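Local coordinates for ABC transporter sugar binding protein (Xanthomonas axonopodis pv. citri, PDB 3UOR) that probably captures maltose or related sugars in the periplasm as the solute-binding component of an ABC transporter, at residues K39-V44 against V62-M67. Numbering follows the deposited sequence.
Sequences KEAEVV and VQNIPM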
loop_
_atom_site.group_PDB
_atom_site.type_symbol
_atom_site.label_atom_id
_atom_site.label_comp_id
_atom_site.label_asym_id
_atom_site.label_seq_id
_atom_site.Cartn_x
_atom_site.Cartn_y
_atom_site.Cartn_z
ATOM N N LYS A 39 -0.607 8.538 13.496
ATOM C CA LYS A 39 0.689 8.196 14.071
ATOM C C LYS A 39 1.827 8.822 13.273
ATOM O O LYS A 39 2.864 9.186 13.828
ATOM C CB LYS A 39 0.864 6.678 14.155
ATOM N N GLU A 40 1.641 8.953 11.965
ATOM C CA GLU A 40 2.687 9.550 11.157
ATOM C C GLU A 40 2.913 11.013 11.549
ATOM O O GLU A 40 4.051 11.466 11.649
ATOM C CB GLU A 40 2.379 9.410 9.676
ATOM C CG GLU A 40 2.800 8.062 9.123
ATOM C CD GLU A 40 1.815 6.960 9.455
ATOM O OE1 GLU A 40 0.714 7.261 9.969
ATOM O OE2 GLU A 40 2.143 5.789 9.188
ATOM N N ALA A 41 1.825 11.742 11.788
ATOM C CA ALA A 41 1.921 13.123 12.245
ATOM C C ALA A 41 2.709 13.235 13.555
ATOM O O ALA A 41 3.549 14.118 13.704
ATOM C CB ALA A 41 0.533 13.717 12.414
ATOM N N GLU A 42 2.425 12.347 14.505
ATOM C CA GLU A 42 3.094 12.371 15.802
ATOM C C GLU A 42 4.589 12.159 15.639
ATOM O O GLU A 42 5.409 12.889 16.200
ATOM C CB GLU A 42 2.563 11.266 16.711
ATOM C CG GLU A 42 1.106 11.361 17.098
ATOM C CD GLU A 42 0.690 10.190 17.980
ATOM O OE1 GLU A 42 1.516 9.745 18.812
ATOM O OE2 GLU A 42 -0.455 9.708 17.836
ATOM N N VAL A 43 4.938 11.132 14.879
ATOM C CA VAL A 43 6.326 10.790 14.675
ATOM C C VAL A 43 7.047 11.850 13.843
ATOM O O VAL A 43 8.134 12.292 14.214
ATOM C CB VAL A 43 6.456 9.406 14.027
ATOM C CG1 VAL A 43 7.908 9.059 13.814
ATOM C CG2 VAL A 43 5.794 8.370 14.906
ATOM N N VAL A 44 6.451 12.285 12.734
ATOM C CA VAL A 44 7.138 13.283 11.912
ATOM C C VAL A 44 7.349 14.580 12.696
ATOM O O VAL A 44 8.281 15.321 12.412
ATOM C CB VAL A 44 6.445 13.575 10.562
ATOM C CG1 VAL A 44 5.265 14.538 10.750
ATOM C CG2 VAL A 44 7.456 14.177 9.573
ATOM N N VAL A 62 3.307 21.561 12.577
ATOM C CA VAL A 62 2.739 20.265 12.216
ATOM C C VAL A 62 1.346 20.077 12.815
ATOM O O VAL A 62 1.160 20.167 14.031
ATOM C CB VAL A 62 3.650 19.093 12.633
ATOM C CG1 VAL A 62 3.003 17.769 12.262
ATOM C CG2 VAL A 62 5.010 19.212 11.964
ATOM N N GLN A 63 0.369 19.837 11.950
ATOM C CA GLN A 63 -1.001 19.586 12.377
ATOM C C GLN A 63 -1.329 18.128 12.124
ATOM O O GLN A 63 -1.090 17.608 11.028
ATOM C CB GLN A 63 -1.987 20.467 11.604
ATOM C CG GLN A 63 -2.122 21.886 12.129
ATOM C CD GLN A 63 -3.025 21.964 13.346
ATOM O OE1 GLN A 63 -2.552 22.001 14.484
ATOM N NE2 GLN A 63 -4.336 21.975 13.111
ATOM N N ASN A 64 -1.874 17.476 13.146
ATOM C CA ASN A 64 -2.288 16.081 13.046
ATOM C C ASN A 64 -3.762 15.998 12.710
ATOM O O ASN A 64 -4.617 16.280 13.546
ATOM C CB ASN A 64 -2.009 15.341 14.360
ATOM C CG ASN A 64 -2.425 13.875 14.316
ATOM O OD1 ASN A 64 -3.255 13.467 13.502
ATOM N ND2 ASN A 64 -1.850 13.080 15.203
ATOM N N ILE A 65 -4.054 15.616 11.476
ATOM C CA ILE A 65 -5.428 15.461 11.029
ATOM C C ILE A 65 -5.768 13.992 10.954
ATOM O O ILE A 65 -5.004 13.214 10.405
ATOM C CB ILE A 65 -5.613 16.072 9.654
ATOM C CG1 ILE A 65 -5.033 17.481 9.658
ATOM C CG2 ILE A 65 -7.081 16.061 9.269
ATOM C CD1 ILE A 65 -5.202 18.184 8.382
ATOM N N PRO A 66 -6.915 13.601 11.525
ATOM C CA PRO A 66 -7.349 12.203 11.452
ATOM C C PRO A 66 -7.683 11.836 10.014
ATOM O O PRO A 66 -8.326 12.614 9.313
ATOM C CB PRO A 66 -8.611 12.189 12.317
ATOM C CG PRO A 66 -8.472 13.379 13.219
ATOM C CD PRO A 66 -7.802 14.412 12.375
ATOM N N MET A 67 -7.241 10.668 9.575
ATOM C CA MET A 67 -7.416 10.277 8.184
ATOM C C MET A 67 -8.888 10.324 7.756
ATOM O O MET A 67 -9.215 10.778 6.656
ATOM C CB MET A 67 -6.830 8.886 7.951
ATOM C CG MET A 67 -6.567 8.549 6.489
ATOM S SD MET A 67 -4.919 9.014 5.938
ATOM C CE MET A 67 -5.235 10.607 5.196
#
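Ala41 CB sits over the face of the Asn64 side-chain amide, nearly above Asn64 CG at 3.5 Å. Asn64 CB lies 3.6 Å from Ala41 CB. Ala41 CA and Asn64 CA are 5.2 Å apart, a spacing the small alanine side chain permits. Asn64 CB already points to the helix, and chi1 of 180° puts CG anti to the backbone N and beside the carbonyl carbon, bringing the amide alongside Ala41. Asn64 ND2 lies 3.9 Å from Glu42 CG, a loose touch at the aliphatic part of the glutamate, whose extended chain carries the carboxylate onward at the exposed border. Deeper in, Val62 CG1 meets Val44 CG1 at 4.2 Å and sits 4.0 Å from Ala41 O, so one methyl of Val62 packs on both the backbone of Ala41 and the side chain of Val44. The helix runs nearly antiparallel to the strand (154°), their axes 7.9 Å apart. Strand 30-36, helix 39-52 and strand 58-64 form a beta-alpha-beta crossover, which as a rule is right-handed, in this alpha/beta periplasmic binding protein. The two strands are parallel neighbours, and Gln63 and Ile65 make backbone hydrogen bonds to strand 30-36. Ala41 also touches Ala36, and Val44 touches Phe34, of that strand. The orientation of the Asn64 amide is set from outside the pair: its OD1 accepts a hydrogen bond from the backbone N of Gly38, just ahead of the helix.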